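Local coordinates for protein D-glycero-D-manno-heptose 1-phosphate kinase (Bacteroides thetaiotaomicron, PDB 3K85) that probably phosphorylates D-glycero-D-manno-heptose 1-phosphate at the expense of ATP, as a member of the GHMP kinase family, at residues G18-P23 / G30-A35; Y85-R90 / S141-E146; T115-V120 / K158-A163; E146-R149 / G153-G156. All blocks are in the same frame, centred on the assembly; numbering follows the deposited sequence.

Contact 1 (G18-P23 / G30-A35); sequences GSDVSP and GLILNA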
loop_
_atom_site.group_PDB
_atom_site.type_symbol
_atom_site.label_atom_id
_atom_site.label_comp_id
_atom_site.label_asym_id
_atom_site.label_seq_id
_atom_site.Cartn_x
_atom_site.Cartn_y
_atom_site.Cartn_z
ATOM N N GLY A 18 4.437 16.300 13.013
ATOM C CA GLY A 18 3.984 17.056 14.164
ATOM C C GLY A 18 2.600 16.650 14.614
ATOM O O GLY A 18 2.310 16.654 15.812
ATOM N N SER A 19 1.750 16.288 13.656
ATOM C CA SER A 19 0.384 15.893 13.956
ATOM C C SER A 19 0.358 14.593 14.733
ATOM O O SER A 19 -0.683 14.195 15.252
ATOM C CB SER A 19 -0.429 15.740 12.664
ATOM O OG SER A 19 -0.008 14.614 11.908
ATOM N N ASP A 20 1.510 13.936 14.817
ATOM C CA ASP A 20 1.619 12.666 15.524
ATOM C C ASP A 20 1.935 12.814 17.000
ATOM O O ASP A 20 1.858 11.849 17.755
ATOM C CB ASP A 20 2.702 11.806 14.876
ATOM C CG ASP A 20 4.051 12.505 14.820
ATOM O OD1 ASP A 20 4.109 13.645 14.306
ATOM O OD2 ASP A 20 5.052 11.907 15.284
ATOM N N VAL A 21 2.291 14.024 17.407
ATOM C CA VAL A 21 2.651 14.304 18.789
ATOM C C VAL A 21 1.460 14.537 19.702
ATOM O O VAL A 21 0.506 15.223 19.332
ATOM C CB VAL A 21 3.548 15.551 18.864
ATOM C CG1 VAL A 21 3.889 15.863 20.310
ATOM C CG2 VAL A 21 4.812 15.334 18.031
ATOM N N SER A 22 1.513 13.964 20.899
ATOM C CA SER A 22 0.447 14.158 21.877
ATOM C C SER A 22 0.695 15.507 22.561
ATOM O O SER A 22 1.837 15.954 22.670
ATOM C CB SER A 22 0.452 13.042 22.934
ATOM O OG SER A 22 0.130 11.780 22.376
ATOM N N PRO A 23 -0.372 16.164 23.040
ATOM C CA PRO A 23 -1.755 15.689 22.958
ATOM C C PRO A 23 -2.435 15.943 21.616
ATOM O O PRO A 23 -3.516 15.418 21.371
ATOM C CB PRO A 23 -2.440 16.454 24.083
ATOM C CG PRO A 23 -1.756 17.794 23.992
ATOM C CD PRO A 23 -0.290 17.403 23.838
ATOM N N GLY A 30 -3.964 12.530 14.286
ATOM C CA GLY A 30 -2.827 12.842 13.433
ATOM C C GLY A 30 -2.804 12.148 12.079
ATOM O O GLY A 30 -3.454 11.119 11.872
ATOM N N LEU A 31 -2.049 12.727 11.150
ATOM C CA LEU A 31 -1.914 12.170 9.813
ATOM C C LEU A 31 -0.474 12.334 9.355
ATOM O O LEU A 31 0.078 13.438 9.381
ATOM C CB LEU A 31 -2.878 12.860 8.836
ATOM C CG LEU A 31 -4.344 12.460 9.009
ATOM C CD1 LEU A 31 -5.208 13.217 8.019
ATOM C CD2 LEU A 31 -4.495 10.964 8.809
ATOM N N ILE A 32 0.133 11.227 8.942
ATOM C CA ILE A 32 1.514 11.250 8.508
ATOM C C ILE A 32 1.867 10.460 7.256
ATOM O O ILE A 32 1.428 9.322 7.062
ATOM C CB ILE A 32 2.428 10.773 9.647
ATOM C CG1 ILE A 32 2.675 11.941 10.602
ATOM C CG2 ILE A 32 3.738 10.208 9.087
ATOM C CD1 ILE A 32 3.638 11.646 11.699
ATOM N N LEU A 33 2.680 11.077 6.409
ATOM C CA LEU A 33 3.162 10.423 5.204
ATOM C C LEU A 33 4.675 10.442 5.291
ATOM O O LEU A 33 5.292 11.499 5.205
ATOM C CB LEU A 33 2.724 11.166 3.941
ATOM C CG LEU A 33 3.140 10.428 2.662
ATOM C CD1 LEU A 33 2.384 9.115 2.581
ATOM C CD2 LEU A 33 2.837 11.272 1.440
ATOM N N ASN A 34 5.272 9.276 5.494
ATOM C CA ASN A 34 6.724 9.181 5.571
ATOM C C ASN A 34 7.223 7.956 4.803
ATOM O O ASN A 34 6.444 7.085 4.394
ATOM C CB ASN A 34 7.202 9.128 7.032
ATOM C CG ASN A 34 6.596 7.978 7.809
ATOM O OD1 ASN A 34 6.238 6.947 7.243
ATOM N ND2 ASN A 34 6.488 8.148 9.129
ATOM N N ALA A 35 8.530 7.883 4.627
ATOM C CA ALA A 35 9.113 6.788 3.862
ATOM C C ALA A 35 10.512 6.483 4.341
ATOM O O ALA A 35 11.311 7.397 4.530
ATOM C CB ALA A 35 9.143 7.168 2.387
#

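Contact 2 (Y85-R90 / S141-E146); sequences YNRIIR and SRLAYE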
loop_
_atom_site.group_PDB
_atom_site.type_symbol
_atom_site.label_atom_id
_atom_site.label_comp_id
_atom_site.label_asym_id
_atom_site.label_seq_id
_atom_site.Cartn_x
_atom_site.Cartn_y
_atom_site.Cartn_z
ATOM N N TYR A 85 16.887 -4.243 26.670
ATOM C CA TYR A 85 17.214 -5.440 27.425
ATOM C C TYR A 85 16.375 -5.562 28.705
ATOM O O TYR A 85 15.890 -6.646 29.035
ATOM C CB TYR A 85 18.693 -5.446 27.800
ATOM C CG TYR A 85 19.053 -6.595 28.699
ATOM C CD1 TYR A 85 19.139 -7.888 28.197
ATOM C CD2 TYR A 85 19.240 -6.405 30.073
ATOM C CE1 TYR A 85 19.396 -8.968 29.031
ATOM C CE2 TYR A 85 19.498 -7.482 30.919
ATOM C CZ TYR A 85 19.570 -8.758 30.392
ATOM O OH TYR A 85 19.782 -9.843 31.212
ATOM N N ASN A 86 16.204 -4.459 29.431
ATOM C CA ASN A 86 15.429 -4.509 30.672
ATOM C C ASN A 86 13.960 -4.846 30.405
ATOM O O ASN A 86 13.390 -5.770 31.018
ATOM C CB ASN A 86 15.535 -3.177 31.432
ATOM C CG ASN A 86 16.928 -2.942 32.017
ATOM O OD1 ASN A 86 17.658 -3.889 32.317
ATOM N ND2 ASN A 86 17.290 -1.680 32.192
ATOM N N ARG A 87 13.367 -4.095 29.477
ATOM C CA ARG A 87 11.977 -4.264 29.084
ATOM C C ARG A 87 11.680 -5.699 28.664
ATOM O O ARG A 87 10.645 -6.247 29.043
ATOM C CB ARG A 87 11.649 -3.317 27.927
ATOM C CG ARG A 87 10.166 -3.026 27.740
ATOM C CD ARG A 87 9.653 -2.077 28.820
ATOM N NE ARG A 87 8.425 -1.407 28.402
ATOM C CZ ARG A 87 7.272 -2.035 28.234
ATOM N NH1 ARG A 87 7.203 -3.341 28.466
ATOM N NH2 ARG A 87 6.203 -1.371 27.809
ATOM N N ILE A 88 12.581 -6.304 27.884
ATOM C CA ILE A 88 12.392 -7.681 27.417
ATOM C C ILE A 88 12.536 -8.671 28.568
ATOM O O ILE A 88 11.829 -9.687 28.623
ATOM C CB ILE A 88 13.412 -8.083 26.274
ATOM C CG1 ILE A 88 13.167 -7.257 25.005
ATOM C CG2 ILE A 88 13.245 -9.555 25.914
ATOM C CD1 ILE A 88 11.757 -7.382 24.459
ATOM N N ILE A 89 13.460 -8.394 29.484
ATOM C CA ILE A 89 13.637 -9.293 30.631
ATOM C C ILE A 89 12.372 -9.273 31.484
ATOM O O ILE A 89 11.927 -10.318 31.955
ATOM C CB ILE A 89 14.846 -8.888 31.523
ATOM C CG1 ILE A 89 16.154 -9.050 30.742
ATOM C CG2 ILE A 89 14.884 -9.769 32.779
ATOM C CD1 ILE A 89 16.477 -10.487 30.370
ATOM N N ARG A 90 11.795 -8.083 31.664
ATOM C CA ARG A 90 10.578 -7.930 32.451
ATOM C C ARG A 90 9.347 -8.525 31.779
ATOM O O ARG A 90 8.711 -9.432 32.318
ATOM C CB ARG A 90 10.297 -6.453 32.738
ATOM C CG ARG A 90 11.291 -5.800 33.659
ATOM C CD ARG A 90 10.624 -4.668 34.394
ATOM N NE ARG A 90 10.169 -3.620 33.493
ATOM C CZ ARG A 90 10.977 -2.753 32.894
ATOM N NH1 ARG A 90 12.290 -2.811 33.106
ATOM N NH2 ARG A 90 10.473 -1.821 32.094
ATOM N N SER A 141 6.439 -1.610 17.230
ATOM C CA SER A 141 6.422 -0.161 17.199
ATOM C C SER A 141 5.969 0.380 18.546
ATOM O O SER A 141 6.615 1.241 19.134
ATOM C CB SER A 141 5.472 0.328 16.113
ATOM O OG SER A 141 5.768 -0.306 14.884
ATOM N N ARG A 142 4.847 -0.131 19.026
ATOM C CA ARG A 142 4.274 0.295 20.297
ATOM C C ARG A 142 5.249 0.047 21.456
ATOM O O ARG A 142 5.443 0.909 22.316
ATOM C CB ARG A 142 2.943 -0.447 20.490
ATOM C CG ARG A 142 2.446 -0.653 21.911
ATOM C CD ARG A 142 1.410 -1.787 21.883
ATOM N NE ARG A 142 0.935 -2.210 23.200
ATOM C CZ ARG A 142 0.091 -3.224 23.391
ATOM N NH1 ARG A 142 -0.365 -3.914 22.348
ATOM N NH2 ARG A 142 -0.306 -3.547 24.620
ATOM N N LEU A 143 5.870 -1.125 21.478
ATOM C CA LEU A 143 6.818 -1.423 22.539
ATOM C C LEU A 143 8.013 -0.473 22.474
ATOM O O LEU A 143 8.562 -0.087 23.506
ATOM C CB LEU A 143 7.311 -2.863 22.439
ATOM C CG LEU A 143 8.356 -3.243 23.490
ATOM C CD1 LEU A 143 7.837 -2.937 24.903
ATOM C CD2 LEU A 143 8.677 -4.711 23.352
ATOM N N ALA A 144 8.403 -0.100 21.258
ATOM C CA ALA A 144 9.534 0.794 21.058
ATOM C C ALA A 144 9.201 2.192 21.558
ATOM O O ALA A 144 10.037 2.857 22.171
ATOM C CB ALA A 144 9.919 0.840 19.575
ATOM N N TYR A 145 7.978 2.635 21.284
ATOM C CA TYR A 145 7.528 3.950 21.712
ATOM C C TYR A 145 7.487 3.980 23.230
ATOM O O TYR A 145 7.830 4.986 23.851
ATOM C CB TYR A 145 6.129 4.238 21.178
ATOM C CG TYR A 145 5.573 5.582 21.592
ATOM C CD1 TYR A 145 5.959 6.750 20.936
ATOM C CD2 TYR A 145 4.642 5.683 22.628
ATOM C CE1 TYR A 145 5.426 7.994 21.296
ATOM C CE2 TYR A 145 4.102 6.918 23.004
ATOM C CZ TYR A 145 4.495 8.071 22.332
ATOM O OH TYR A 145 3.947 9.294 22.680
ATOM N N GLU A 146 7.067 2.871 23.827
ATOM C CA GLU A 146 6.978 2.805 25.273
ATOM C C GLU A 146 8.330 2.770 25.975
ATOM O O GLU A 146 8.493 3.400 27.024
ATOM C CB GLU A 146 6.115 1.614 25.695
ATOM C CG GLU A 146 4.635 1.973 25.727
ATOM C CD GLU A 146 3.748 0.806 26.084
ATOM O OE1 GLU A 146 4.060 0.100 27.068
ATOM O OE2 GLU A 146 2.730 0.602 25.385
#

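Contact 3 (T115-V120 / K158-A163); sequences TSSTMV and KQDQYA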
loop_
_atom_site.group_PDB
_atom_site.type_symbol
_atom_site.label_atom_id
_atom_site.label_comp_id
_atom_site.label_asym_id
_atom_site.label_seq_id
_atom_site.Cartn_x
_atom_site.Cartn_y
_atom_site.Cartn_z
ATOM N N THR A 115 16.829 8.672 14.220
ATOM C CA THR A 115 17.918 7.770 14.597
ATOM C C THR A 115 17.641 6.905 15.805
ATOM O O THR A 115 17.764 5.680 15.752
ATOM C CB THR A 115 19.219 8.531 14.896
ATOM O OG1 THR A 115 19.663 9.212 13.716
ATOM C CG2 THR A 115 20.302 7.556 15.346
ATOM N N SER A 116 17.277 7.558 16.899
ATOM C CA SER A 116 16.992 6.883 18.158
ATOM C C SER A 116 15.905 5.808 18.046
ATOM O O SER A 116 16.115 4.649 18.409
ATOM C CB SER A 116 16.593 7.933 19.203
ATOM O OG SER A 116 16.499 7.365 20.496
ATOM N N SER A 117 14.739 6.190 17.546
ATOM C CA SER A 117 13.648 5.232 17.408
ATOM C C SER A 117 14.043 4.083 16.475
ATOM O O SER A 117 13.739 2.918 16.733
ATOM C CB SER A 117 12.411 5.948 16.879
ATOM O OG SER A 117 12.079 7.043 17.721
ATOM N N THR A 118 14.739 4.410 15.394
ATOM C CA THR A 118 15.164 3.385 14.459
ATOM C C THR A 118 16.050 2.383 15.175
ATOM O O THR A 118 15.866 1.168 15.016
ATOM C CB THR A 118 15.917 3.999 13.271
ATOM O OG1 THR A 118 14.980 4.665 12.421
ATOM C CG2 THR A 118 16.643 2.933 12.476
HETATM N N MSE A 119 16.986 2.880 15.988
HETATM C CA MSE A 119 17.892 1.990 16.719
HETATM C C MSE A 119 17.187 1.113 17.752
HETATM O O MSE A 119 17.540 -0.066 17.921
HETATM C CB MSE A 119 19.014 2.785 17.397
HETATM C CG MSE A 119 19.942 1.919 18.260
HETATM SE SE MSE A 119 20.823 0.454 17.302
HETATM C CE MSE A 119 22.004 1.562 16.222
ATOM N N VAL A 120 16.211 1.684 18.458
ATOM C CA VAL A 120 15.447 0.917 19.449
ATOM C C VAL A 120 14.727 -0.228 18.715
ATOM O O VAL A 120 14.739 -1.375 19.166
ATOM C CB VAL A 120 14.391 1.806 20.168
ATOM C CG1 VAL A 120 13.443 0.935 20.993
ATOM C CG2 VAL A 120 15.086 2.818 21.070
ATOM N N LYS A 158 5.356 9.837 17.263
ATOM C CA LYS A 158 5.191 8.395 17.122
ATOM C C LYS A 158 5.567 7.876 15.740
ATOM O O LYS A 158 5.850 6.692 15.569
ATOM C CB LYS A 158 3.737 8.010 17.411
ATOM C CG LYS A 158 3.142 8.656 18.664
ATOM C CD LYS A 158 1.646 8.392 18.757
ATOM C CE LYS A 158 0.985 9.169 19.908
ATOM N NZ LYS A 158 0.931 10.649 19.678
ATOM N N GLN A 159 5.578 8.754 14.752
ATOM C CA GLN A 159 5.874 8.323 13.397
ATOM C C GLN A 159 7.170 7.518 13.234
ATOM O O GLN A 159 7.190 6.522 12.500
ATOM C CB GLN A 159 5.857 9.520 12.437
ATOM C CG GLN A 159 7.013 10.488 12.572
ATOM C CD GLN A 159 7.119 11.390 11.367
ATOM O OE1 GLN A 159 7.101 10.917 10.229
ATOM N NE2 GLN A 159 7.233 12.694 11.601
ATOM N N ASP A 160 8.226 7.929 13.938
ATOM C CA ASP A 160 9.531 7.267 13.877
ATOM C C ASP A 160 9.534 5.788 14.223
ATOM O O ASP A 160 10.115 4.981 13.501
ATOM C CB ASP A 160 10.538 7.972 14.793
ATOM C CG ASP A 160 10.794 9.403 14.383
ATOM O OD1 ASP A 160 10.182 9.866 13.389
ATOM O OD2 ASP A 160 11.607 10.066 15.064
ATOM N N GLN A 161 8.911 5.418 15.330
ATOM C CA GLN A 161 8.903 4.007 15.698
ATOM C C GLN A 161 8.213 3.144 14.639
ATOM O O GLN A 161 8.709 2.078 14.261
ATOM C CB GLN A 161 8.209 3.793 17.051
ATOM C CG GLN A 161 9.008 4.266 18.265
ATOM C CD GLN A 161 8.883 5.760 18.525
ATOM O OE1 GLN A 161 8.392 6.519 17.692
ATOM N NE2 GLN A 161 9.338 6.186 19.699
ATOM N N TYR A 162 7.073 3.617 14.152
ATOM C CA TYR A 162 6.306 2.864 13.169
ATOM C C TYR A 162 6.983 2.780 11.808
ATOM O O TYR A 162 6.927 1.736 11.146
ATOM C CB TYR A 162 4.901 3.467 13.038
ATOM C CG TYR A 162 4.006 3.153 14.215
ATOM C CD1 TYR A 162 3.202 2.014 14.213
ATOM C CD2 TYR A 162 4.023 3.945 15.363
ATOM C CE1 TYR A 162 2.441 1.663 15.327
ATOM C CE2 TYR A 162 3.262 3.597 16.494
ATOM C CZ TYR A 162 2.481 2.454 16.466
ATOM O OH TYR A 162 1.778 2.059 17.588
ATOM N N ALA A 163 7.620 3.871 11.382
ATOM C CA ALA A 163 8.298 3.867 10.094
ATOM C C ALA A 163 9.401 2.804 10.115
ATOM O O ALA A 163 9.502 1.968 9.214
ATOM C CB ALA A 163 8.884 5.237 9.802
#

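Contact 4 (E146-R149 / G153-G156); sequences EIER and GLSG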
loop_
_atom_site.group_PDB
_atom_site.type_symbol
_atom_site.label_atom_id
_atom_site.label_comp_id
_atom_site.label_asym_id
_atom_site.label_seq_id
_atom_site.Cartn_x
_atom_site.Cartn_y
_atom_site.Cartn_z
ATOM N N GLU A 146 7.067 2.871 23.827
ATOM C CA GLU A 146 6.978 2.805 25.273
ATOM C C GLU A 146 8.330 2.770 25.975
ATOM O O GLU A 146 8.493 3.400 27.024
ATOM C CB GLU A 146 6.115 1.614 25.695
ATOM C CG GLU A 146 4.635 1.973 25.727
ATOM C CD GLU A 146 3.748 0.806 26.084
ATOM O OE1 GLU A 146 4.060 0.100 27.068
ATOM O OE2 GLU A 146 2.730 0.602 25.385
ATOM N N ILE A 147 9.301 2.058 25.405
ATOM C CA ILE A 147 10.622 1.991 26.015
ATOM C C ILE A 147 11.290 3.353 25.954
ATOM O O ILE A 147 11.824 3.848 26.944
ATOM C CB ILE A 147 11.542 1.004 25.289
ATOM C CG1 ILE A 147 11.070 -0.425 25.509
ATOM C CG2 ILE A 147 12.970 1.159 25.794
ATOM C CD1 ILE A 147 11.811 -1.428 24.635
ATOM N N GLU A 148 11.248 3.959 24.777
ATOM C CA GLU A 148 11.879 5.249 24.556
ATOM C C GLU A 148 11.186 6.414 25.256
ATOM O O GLU A 148 11.812 7.163 25.999
ATOM C CB GLU A 148 11.967 5.494 23.048
ATOM C CG GLU A 148 12.425 6.876 22.610
ATOM C CD GLU A 148 12.772 6.915 21.120
ATOM O OE1 GLU A 148 12.168 6.131 20.347
ATOM O OE2 GLU A 148 13.634 7.734 20.722
ATOM N N ARG A 149 9.889 6.551 25.024
ATOM C CA ARG A 149 9.112 7.641 25.591
ATOM C C ARG A 149 8.815 7.581 27.093
ATOM O O ARG A 149 8.857 8.613 27.760
ATOM C CB ARG A 149 7.812 7.780 24.794
ATOM C CG ARG A 149 8.046 8.124 23.319
ATOM C CD ARG A 149 8.409 9.597 23.153
ATOM N NE ARG A 149 9.533 9.828 22.243
ATOM C CZ ARG A 149 9.532 9.540 20.944
ATOM N NH1 ARG A 149 8.464 8.999 20.383
ATOM N NH2 ARG A 149 10.595 9.814 20.200
ATOM N N GLY A 153 12.059 8.265 29.415
ATOM C CA GLY A 153 11.634 9.652 29.502
ATOM C C GLY A 153 11.793 10.526 28.269
ATOM O O GLY A 153 11.248 11.633 28.219
ATOM N N LEU A 154 12.536 10.042 27.278
ATOM C CA LEU A 154 12.762 10.787 26.042
ATOM C C LEU A 154 11.428 11.230 25.447
ATOM O O LEU A 154 10.473 10.455 25.413
ATOM C CB LEU A 154 13.512 9.903 25.046
ATOM C CG LEU A 154 14.810 9.323 25.621
ATOM C CD1 LEU A 154 15.151 8.009 24.937
ATOM C CD2 LEU A 154 15.933 10.341 25.470
ATOM N N SER A 155 11.359 12.473 24.981
ATOM C CA SER A 155 10.119 12.979 24.410
ATOM C C SER A 155 10.107 12.870 22.882
ATOM O O SER A 155 11.137 12.591 22.270
ATOM C CB SER A 155 9.898 14.436 24.842
ATOM O OG SER A 155 10.853 15.308 24.259
ATOM N N GLY A 156 8.938 13.080 22.276
ATOM C CA GLY A 156 8.826 13.002 20.827
ATOM C C GLY A 156 7.515 12.431 20.307
ATOM O O GLY A 156 6.638 12.046 21.090
#

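Contact 1 (G18-P23 / G30-A35)
Ser19 reaches strand 30-37 with its hydroxyl. Ser19 OG lies 2.8 Å from Leu31 O, at hydrogen-bonding distance. The bond is not settled, because Gly16 O competes for the same proton. A chi1 of 70° sets OG between the backbone N and the carbonyl carbon and brings it to the Leu31 backbone. A second polar touch is a CA-H...O contact: Gly30 CA lies 3.1 Å from Ser19 O. Gly30 fits here because any CB would run into that carbonyl oxygen.

The loop belongs to the glycine-rich segment after strand 4-15. In related GHMP kinases such as galactokinase, the matching region lies near the sugar site, and the same is probable here. Within it, Gly18 to Val21 form a type I beta turn. Gly18 N also donates to Asp20 OD1 (3.0 Å, 142° at the hydrogen), which ties down the carboxylate.

Ile32 adds van der Waals contact. Its CD1 methyl lies 3.3 Å from Asp20 CG, against the side of the carboxylate, and the two side chains cross at a slant. The other oxygen, Asp20 OD2, accepts from Gln159 N at the start of helix 159-166. On the strand's other side, Leu31 packs against helix 230-246.

Contact 2 (Y85-R90 / S141-E146)
Arg87 lays one face of its guanidinium on Leu143. The methyl Leu143 CD1 sits over the centre of the group, 3.5 Å from Arg87 CZ. The two side chains run past each other in opposite directions. The same methyl also meets the arginine stem, with Arg87 CG 3.7 Å from Leu143 CD1.

Glu146 comes to the edge of the guanidinium instead. Arg87 NH2 and Glu146 OE1 form a salt bridge of 2.7 Å. The carboxylate plane is turned 35° from the guanidinium plane, so the pair is not flat. Arg87 has CG anti to the backbone N (chi1 -159°), then bends at chi2, which carries the charged end across to helix 137-151. Glu146 meets it with a chain extended beyond CG.

The charges are shared further. Arg87 NH1 makes a second salt bridge with Asp91, one turn on in its own helix. Glu146 OE2 has a long ion pair with Arg142 NE at 4.0 Å. A methionine in place of Arg87 would probably leave Glu146 and Asp91 without the charge that joins them.

Deeper in, Ile88 CD1 touches Leu143 CD2 at 4.2 Å. The helix axes stay 11.4 Å apart at closest and their directions differ by 120°, so Arg87 and Glu146 do much of the bridging. Helix 115-131 packs against both helices: its Leu124 meets Ile88 and Leu143, and its Val120 meets Ala144.

Contact 3 (T115-V120 / K158-A163)
Ser117 projects from the first turns of helix 115-131 and meets Asp160 and Gln161 at the start of helix 159-166. The backbones come close here, with Ser117 CA only 5.2 Å from Gln161 CA. A serine is small enough for this spacing. Its CB packs on Asp160 CB at 3.5 Å, and its hydroxyl lies 3.4 Å from the same atom, Asp160 CB.

Gln161 adds its amide. Ser117 OG is 3.5 Å from both Gln161 CD and Gln161 NE2, and 3.7 Å from Gln161 OE1. These near-equal distances place the hydroxyl above the flat amide. The angle at NE2 is too poor for a hydrogen bond. The Gln161 chain bends at chi2 (82°), which turns the amide back to lie beside Ser117.

The next shell fixes the polar ends. Ser117 OG hydrogen-bonds to Glu148 OE1, and its neighbour Ser116 OG to Glu148 OE2. Asp160 OD1 is held by a salt bridge to Arg11 on strand 4-15. Tyr145 and Arg149 of helix 137-151 pack on Gln161. With an alanine in place of Gln161, a gap would probably open between Ser117 and Tyr145, and the hydroxyl would lose the amide it lies on.

Helix 115-131 follows the glycine-rich loop that binds nucleotide phosphate in GHMP kinases. The contact therefore sits by the probable active site. The salt bridge from Arg11 probably keeps the Asp160 carboxylate in place, consistent with the corresponding aspartate of galactokinases, which lies at the phosphate-transfer site.

Contact 4 (E146-R149 / G153-G156)
Arg149 and Leu154 meet where helix 137-151 ends and the chain turns back over its last turns. The helix widens into a pi-type turn at 147-149. Gly153 then leaves helical geometry with a positive phi of 69°, which favours glycine.

Beyond it, Leu154 O faces the helix backbone. Arg149 CA makes a nearly straight CA-H...O contact of 3.1 Å with Leu154 O, 164° at the hydrogen. A more bent one joins Gly153 CA to Arg149 O at 3.4 Å. The leucine side chain crosses Glu148 at about a right angle, with Glu148 CG 3.8 Å from Leu154 CD1.

The arginine end lies along the returning chain. A bend at chi2 (-77°) and another at chi3 fold it back so that one guanidinium face rests on Gly156. Arg149 CZ is 3.5 Å from Gly156 CA, which sits over the centre of the group. A CB on Gly156 would collide with Arg149 NH2. The Leu154 carbonyl lies at the guanidinium edge.

Arg149 NH2 also has a long charge pairing of 3.7 Å with Glu148 OE2, an oxygen well out of the guanidinium plane, on a carboxylate whose hydrogen bonds go to Ser116 and Ser117.

This is a helix C-terminus at which a glycine with positive phi breaks the helix, followed by a short linker into helix 159-166.

Overall arrangement
Contacts 2 and 4 both use helix 137-151, and contact 3 joins the helices before and after it in the chain. Contact 4 is nested in the loop that contact 3 closes. Their centres are about 10 Å apart, and Glu148 joins them through Ser116 and Ser117. Contact 2 shares Glu146 with contact 4, centre to centre about 11 Å. Contact 1 comes from the sheet side. Its centre is about 13 Å from that of contact 3, and Lys158 and Gln159 bond to its loop. Contacts 1 and 3 probably flank the phosphate- and sugar-binding region, as in relatives, and contact 4 adjoins contact 3. Contact 2 is farther off, about 22 Å from contact 1 between centres.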